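Local coordinates for UDP-N-acetylglucosamine 2-epimerase (Listeria monocytogenes, PDB 3OT5), which probably interconverts UDP-N-acetylglucosamine and UDP-N-acetylmannosamine by inverting the sugar at C2, at residues H215-L221 with N297-K301; N224-T230 with D257-P263. All coordinates share one frame; numbering follows the deposited sequence.

Overall arrangement
Both contacts lie in the domain built on the six-stranded parallel sheet, their centres about 9 Å apart. Contact 2 is buried and joins the neighbouring strands 225-229 and 258-263 through a ladder of backbone hydrogen bonds, with polar pairs at its N-terminal end. Contact 1 is only partly buried and has no hydrogen bond between its segments: the short helix 216-219 meets the C-terminal part of helix 292-301 through an aromatic pair and leucine packing. Contact 2 is nested in the chain between the two halves of contact 1. The two meet where L218 and L221 rest on L226, and F298 on V261, so the helices of contact 1 pack on one face of the sheet.

Contact 1: residues H215-L221 with N297-K301; sequences HPILENL and NFLRK
The short helix 216-219 approaches the C-terminal part of helix 292-301 most closely at L218 and F298, whose CA atoms are 7.5 Å apart. F298 carries the contact, its ring meeting H215 and L218. It directs an edge at the face of the H215 imidazole in a T-shaped pair, with planes at 76°, and its CZ sits over the centre of that ring, 3.4 Å from H215 CG. The imidazole also caps the helix: H215 is the N-cap of helix 216-219, and its ND1 accepts from I217 N, in the ring plane, over a long 3.3 Å. With CG anti to the backbone N (chi1 -165°), the ring lies where it can make this bond and still receive F298. L218 instead covers a face of the phenylalanine, a CH-pi contact in which CD1 stands 3.8 Å from the centroid of the F298 ring, almost on its normal. Farther along, L221 CD2 lies 3.7 Å from K301 CG, against the aliphatic part of the lysine. F298 also reaches V261, and L218 and L221 touch L226. This is helix-to-helix packing on one face of a Rossmann-like parallel sheet, joining the segment that precedes strand 225-229 to the helix that leads into strand 302-307.

Contact 2: residues N224-T230 with D257-P263; sequences NRLILMT and DTELVYP
Strands 225-229 and 258-263 run parallel, their axes 4.6 Å apart at the closest and turned by 27°, with R225 to L228 in register with T258 to V261. The backbone ladder alternates as parallel strands require: R225 and I227 each donate and accept, R225 N to D257 O (2.7 Å) and I227 N to E259 O, with returns from E259 N to R225 O and from V261 N to I227 O; M229 N to V261 O closes it.

Two polar pairs flank its N-terminal end. N224 ND2 donates to E259 OE2 at 2.7 Å, in the amide plane and onto the anti lone pair of the carboxylate, while E259 OE1 is bound by H285; both carboxylate oxygens of this buried residue thus have a partner. R225 NH2 forms a salt bridge to D257 OD1 (3.1 Å) from the syn side, tilted out of the carboxylate plane. A bend at chi3 (-66°) turns the guanidinium, whose NH1 is also held by L359 O, while Y303 makes a cation-pi contact.

Apolar packing divides between the sheet's faces. I227 CG2 meets L260 CD1 at 4.1 Å on the face covered by helix 240-254; L228 CD1 meets V261 CG1 at 3.9 Å on the face toward helix 292-301. Beyond them, M229 SD makes an oblique Met-aromatic contact 5.2 Å from the Y262 ring centroid.

The connection between the two parallel strands runs through helices 234-237 and 240-254, the second packing on the face carrying I227 and L260, a beta-alpha-beta crossover at the start of this Rossmann-like domain's 3-2-1-4-5-6 sheet.

Contact 1: residues H215-L221 with N297-K301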
loop_
_atom_site.group_PDB
_atom_site.type_symbol
_atom_site.label_atom_id
_atom_site.label_comp_id
_atom_site.label_asym_id
_atom_site.label_seq_id
_atom_site.Cartn_x
_atom_site.Cartn_y
_atom_site.Cartn_z
ATOM N N HIS A 215 1.646 5.876 -22.432
ATOM C CA HIS A 215 3.050 5.438 -22.367
ATOM C C HIS A 215 3.397 4.601 -23.600
ATOM O O HIS A 215 2.742 3.592 -23.855
ATOM C CB HIS A 215 3.374 4.641 -21.103
ATOM C CG HIS A 215 4.849 4.502 -20.852
ATOM N ND1 HIS A 215 5.670 3.715 -21.632
ATOM C CD2 HIS A 215 5.647 5.050 -19.904
ATOM C CE1 HIS A 215 6.910 3.792 -21.181
ATOM N NE2 HIS A 215 6.922 4.590 -20.129
ATOM N N PRO A 216 4.450 5.001 -24.350
ATOM C CA PRO A 216 4.891 4.327 -25.588
ATOM C C PRO A 216 4.842 2.801 -25.547
ATOM O O PRO A 216 4.240 2.176 -26.423
ATOM C CB PRO A 216 6.353 4.793 -25.751
ATOM C CG PRO A 216 6.701 5.520 -24.481
ATOM C CD PRO A 216 5.413 6.039 -23.945
ATOM N N ILE A 217 5.458 2.220 -24.520
ATOM C CA ILE A 217 5.509 0.767 -24.352
ATOM C C ILE A 217 4.120 0.160 -24.286
ATOM O O ILE A 217 3.856 -0.898 -24.859
ATOM C CB ILE A 217 6.257 0.390 -23.066
ATOM C CG1 ILE A 217 7.701 0.907 -23.115
ATOM C CG2 ILE A 217 6.238 -1.106 -22.876
ATOM C CD1 ILE A 217 8.443 0.717 -21.816
ATOM N N LEU A 218 3.240 0.823 -23.554
ATOM C CA LEU A 218 1.877 0.360 -23.418
ATOM C C LEU A 218 1.133 0.561 -24.732
ATOM O O LEU A 218 0.285 -0.251 -25.091
ATOM C CB LEU A 218 1.193 1.081 -22.263
ATOM C CG LEU A 218 1.814 0.750 -20.900
ATOM C CD1 LEU A 218 1.167 1.554 -19.783
ATOM C CD2 LEU A 218 1.697 -0.739 -20.626
ATOM N N GLU A 219 1.493 1.621 -25.459
ATOM C CA GLU A 219 0.878 1.939 -26.750
ATOM C C GLU A 219 1.405 1.030 -27.861
ATOM O O GLU A 219 0.683 0.720 -28.807
ATOM C CB GLU A 219 1.108 3.416 -27.117
ATOM C CG GLU A 219 0.469 4.409 -26.128
ATOM C CD GLU A 219 0.751 5.873 -26.473
ATOM O OE1 GLU A 219 0.259 6.770 -25.741
ATOM O OE2 GLU A 219 1.458 6.128 -27.473
ATOM N N ASN A 220 2.661 0.609 -27.755
ATOM C CA ASN A 220 3.241 -0.283 -28.756
ATOM C C ASN A 220 3.048 -1.742 -28.372
ATOM O O ASN A 220 3.448 -2.638 -29.105
ATOM C CB ASN A 220 4.729 0.010 -28.942
ATOM C CG ASN A 220 4.986 1.398 -29.512
ATOM O OD1 ASN A 220 4.057 2.176 -29.732
ATOM N ND2 ASN A 220 6.253 1.707 -29.764
ATOM N N LEU A 221 2.399 -1.970 -27.232
ATOM C CA LEU A 221 2.186 -3.318 -26.713
ATOM C C LEU A 221 1.443 -4.219 -27.715
ATOM O O LEU A 221 1.833 -5.368 -27.940
ATOM C CB LEU A 221 1.438 -3.248 -25.373
ATOM C CG LEU A 221 1.482 -4.500 -24.493
ATOM C CD1 LEU A 221 2.920 -4.783 -24.095
ATOM C CD2 LEU A 221 0.620 -4.339 -23.252
ATOM N N ASN A 297 -0.736 2.306 -13.233
ATOM C CA ASN A 297 -1.199 2.330 -14.618
ATOM C C ASN A 297 -0.582 1.220 -15.481
ATOM O O ASN A 297 -1.250 0.680 -16.368
ATOM C CB ASN A 297 -1.017 3.730 -15.187
ATOM C CG ASN A 297 -1.984 4.733 -14.545
ATOM O OD1 ASN A 297 -3.157 4.819 -14.931
ATOM N ND2 ASN A 297 -1.485 5.510 -13.593
ATOM N N PHE A 298 0.671 0.861 -15.210
ATOM C CA PHE A 298 1.311 -0.249 -15.923
ATOM C C PHE A 298 0.701 -1.533 -15.446
ATOM O O PHE A 298 0.389 -2.433 -16.219
ATOM C CB PHE A 298 2.823 -0.291 -15.689
ATOM C CG PHE A 298 3.607 0.497 -16.683
ATOM C CD1 PHE A 298 4.284 -0.160 -17.704
ATOM C CD2 PHE A 298 3.638 1.878 -16.634
ATOM C CE1 PHE A 298 5.006 0.537 -18.637
ATOM C CE2 PHE A 298 4.359 2.598 -17.569
ATOM C CZ PHE A 298 5.045 1.923 -18.579
ATOM N N LEU A 299 0.518 -1.586 -14.142
ATOM C CA LEU A 299 -0.044 -2.731 -13.479
ATOM C C LEU A 299 -1.386 -3.055 -14.118
ATOM O O LEU A 299 -1.661 -4.212 -14.452
ATOM C CB LEU A 299 -0.194 -2.397 -11.989
ATOM C CG LEU A 299 -0.278 -3.511 -10.967
ATOM C CD1 LEU A 299 0.981 -4.382 -11.067
ATOM C CD2 LEU A 299 -0.424 -2.920 -9.585
ATOM N N ARG A 300 -2.206 -2.033 -14.352
ATOM C CA ARG A 300 -3.532 -2.256 -14.943
ATOM C C ARG A 300 -3.522 -3.029 -16.255
ATOM O O ARG A 300 -4.409 -3.859 -16.490
ATOM C CB ARG A 300 -4.290 -0.940 -15.145
ATOM C CG ARG A 300 -5.648 -1.151 -15.821
ATOM C CD ARG A 300 -6.509 0.073 -15.818
ATOM N NE ARG A 300 -7.786 -0.181 -16.477
ATOM C CZ ARG A 300 -8.852 -0.725 -15.892
ATOM N NH1 ARG A 300 -9.965 -0.906 -16.595
ATOM N NH2 ARG A 300 -8.820 -1.094 -14.611
ATOM N N LYS A 301 -2.539 -2.756 -17.115
ATOM C CA LYS A 301 -2.452 -3.431 -18.414
ATOM C C LYS A 301 -1.572 -4.685 -18.371
ATOM O O LYS A 301 -1.380 -5.356 -19.382
ATOM C CB LYS A 301 -1.938 -2.445 -19.475
ATOM C CG LYS A 301 -1.899 -2.988 -20.913
ATOM C CD LYS A 301 -3.269 -3.508 -21.378
ATOM C CE LYS A 301 -3.228 -4.019 -22.820
ATOM N NZ LYS A 301 -4.535 -4.587 -23.242
#

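Contact 2: residues N224-T230 with D257-P263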
loop_
_atom_site.group_PDB
_atom_site.type_symbol
_atom_site.label_atom_id
_atom_site.label_comp_id
_atom_site.label_asym_id
_atom_site.label_seq_id
_atom_site.Cartn_x
_atom_site.Cartn_y
_atom_site.Cartn_z
ATOM N N ASN A 224 0.434 -8.219 -27.379
ATOM C CA ASN A 224 1.352 -8.846 -26.420
ATOM C C ASN A 224 0.936 -8.747 -24.975
ATOM O O ASN A 224 0.318 -7.775 -24.555
ATOM C CB ASN A 224 2.759 -8.267 -26.548
ATOM C CG ASN A 224 3.450 -8.715 -27.797
ATOM O OD1 ASN A 224 3.143 -9.774 -28.334
ATOM N ND2 ASN A 224 4.419 -7.937 -28.250
ATOM N N ARG A 225 1.333 -9.761 -24.215
ATOM C CA ARG A 225 1.040 -9.838 -22.794
ATOM C C ARG A 225 2.176 -9.220 -21.998
ATOM O O ARG A 225 3.322 -9.669 -22.053
ATOM C CB ARG A 225 0.790 -11.285 -22.407
ATOM C CG ARG A 225 -0.441 -11.819 -23.115
ATOM C CD ARG A 225 -0.676 -13.269 -22.852
ATOM N NE ARG A 225 0.369 -14.122 -23.412
ATOM C CZ ARG A 225 0.421 -15.429 -23.208
ATOM N NH1 ARG A 225 -0.512 -16.013 -22.464
ATOM N NH2 ARG A 225 1.400 -16.146 -23.733
ATOM N N LEU A 226 1.831 -8.173 -21.263
ATOM C CA LEU A 226 2.781 -7.433 -20.473
ATOM C C LEU A 226 3.113 -8.120 -19.148
ATOM O O LEU A 226 2.227 -8.439 -18.349
ATOM C CB LEU A 226 2.233 -6.020 -20.217
ATOM C CG LEU A 226 3.014 -5.076 -19.286
ATOM C CD1 LEU A 226 4.459 -4.913 -19.731
ATOM C CD2 LEU A 226 2.321 -3.720 -19.215
ATOM N N ILE A 227 4.402 -8.375 -18.946
ATOM C CA ILE A 227 4.886 -8.938 -17.707
ATOM C C ILE A 227 5.656 -7.814 -17.033
ATOM O O ILE A 227 6.544 -7.216 -17.634
ATOM C CB ILE A 227 5.831 -10.086 -17.880
ATOM C CG1 ILE A 227 5.142 -11.261 -18.578
ATOM C CG2 ILE A 227 6.350 -10.514 -16.482
ATOM C CD1 ILE A 227 6.076 -12.391 -18.878
ATOM N N LEU A 228 5.309 -7.530 -15.795
ATOM C CA LEU A 228 5.959 -6.475 -15.042
ATOM C C LEU A 228 6.750 -7.126 -13.918
ATOM O O LEU A 228 6.284 -8.090 -13.305
ATOM C CB LEU A 228 4.885 -5.536 -14.490
ATOM C CG LEU A 228 5.257 -4.278 -13.716
ATOM C CD1 LEU A 228 6.147 -3.357 -14.530
ATOM C CD2 LEU A 228 3.961 -3.564 -13.313
ATOM N N MET A 229 7.960 -6.637 -13.675
ATOM C CA MET A 229 8.802 -7.172 -12.612
ATOM C C MET A 229 9.416 -6.068 -11.747
ATOM O O MET A 229 9.815 -5.026 -12.253
ATOM C CB MET A 229 9.938 -7.996 -13.191
ATOM C CG MET A 229 10.857 -8.550 -12.124
ATOM S SD MET A 229 12.222 -9.460 -12.808
ATOM C CE MET A 229 13.140 -9.823 -11.307
ATOM N N THR A 230 9.461 -6.306 -10.441
ATOM C CA THR A 230 10.086 -5.387 -9.493
ATOM C C THR A 230 10.640 -6.227 -8.354
ATOM O O THR A 230 10.063 -7.254 -7.981
ATOM C CB THR A 230 9.129 -4.327 -8.927
ATOM O OG1 THR A 230 8.048 -4.958 -8.225
ATOM C CG2 THR A 230 8.569 -3.459 -10.035
ATOM N N ASP A 257 4.757 -13.744 -27.613
ATOM C CA ASP A 257 3.679 -12.770 -27.469
ATOM C C ASP A 257 3.708 -12.089 -26.092
ATOM O O ASP A 257 2.693 -11.588 -25.624
ATOM C CB ASP A 257 2.303 -13.383 -27.775
ATOM C CG ASP A 257 1.966 -14.565 -26.893
ATOM O OD1 ASP A 257 2.864 -15.079 -26.191
ATOM O OD2 ASP A 257 0.791 -14.994 -26.928
ATOM N N THR A 258 4.877 -12.066 -25.456
ATOM C CA THR A 258 5.033 -11.411 -24.159
ATOM C C THR A 258 6.064 -10.304 -24.226
ATOM O O THR A 258 6.973 -10.322 -25.055
ATOM C CB THR A 258 5.540 -12.372 -23.064
ATOM O OG1 THR A 258 6.856 -12.829 -23.402
ATOM C CG2 THR A 258 4.607 -13.563 -22.899
ATOM N N GLU A 259 5.902 -9.332 -23.347
ATOM C CA GLU A 259 6.844 -8.236 -23.228
ATOM C C GLU A 259 7.108 -8.039 -21.745
ATOM O O GLU A 259 6.222 -8.235 -20.925
ATOM C CB GLU A 259 6.339 -6.952 -23.885
ATOM C CG GLU A 259 6.238 -7.056 -25.399
ATOM C CD GLU A 259 6.086 -5.712 -26.082
ATOM O OE1 GLU A 259 6.400 -4.670 -25.449
ATOM O OE2 GLU A 259 5.688 -5.705 -27.265
ATOM N N LEU A 260 8.344 -7.688 -21.414
ATOM C CA LEU A 260 8.752 -7.493 -20.040
ATOM C C LEU A 260 9.128 -6.055 -19.801
ATOM O O LEU A 260 9.833 -5.455 -20.598
ATOM C CB LEU A 260 9.957 -8.391 -19.714
ATOM C CG LEU A 260 10.698 -8.195 -18.374
ATOM C CD1 LEU A 260 9.811 -8.398 -17.169
ATOM C CD2 LEU A 260 11.911 -9.126 -18.295
ATOM N N VAL A 261 8.604 -5.496 -18.717
ATOM C CA VAL A 261 8.922 -4.147 -18.310
ATOM C C VAL A 261 9.594 -4.304 -16.957
ATOM O O VAL A 261 9.054 -4.943 -16.060
ATOM C CB VAL A 261 7.683 -3.246 -18.189
ATOM C CG1 VAL A 261 8.080 -1.872 -17.634
ATOM C CG2 VAL A 261 7.005 -3.096 -19.533
ATOM N N TYR A 262 10.792 -3.755 -16.832
ATOM C CA TYR A 262 11.534 -3.834 -15.605
ATOM C C TYR A 262 12.089 -2.484 -15.201
ATOM O O TYR A 262 13.104 -2.055 -15.735
ATOM C CB TYR A 262 12.688 -4.845 -15.711
ATOM C CG TYR A 262 13.557 -4.823 -14.476
ATOM C CD1 TYR A 262 13.064 -5.267 -13.256
ATOM C CD2 TYR A 262 14.869 -4.361 -14.521
ATOM C CE1 TYR A 262 13.853 -5.232 -12.104
ATOM C CE2 TYR A 262 15.667 -4.339 -13.383
ATOM C CZ TYR A 262 15.154 -4.768 -12.180
ATOM O OH TYR A 262 15.940 -4.729 -11.048
ATOM N N PRO A 263 11.403 -1.797 -14.283
ATOM C CA PRO A 263 11.925 -0.540 -13.797
ATOM C C PRO A 263 13.182 -0.895 -13.027
ATOM O O PRO A 263 13.106 -1.484 -11.953
ATOM C CB PRO A 263 10.818 -0.030 -12.864
ATOM C CG PRO A 263 9.600 -0.768 -13.268
ATOM C CD PRO A 263 10.085 -2.100 -13.705
#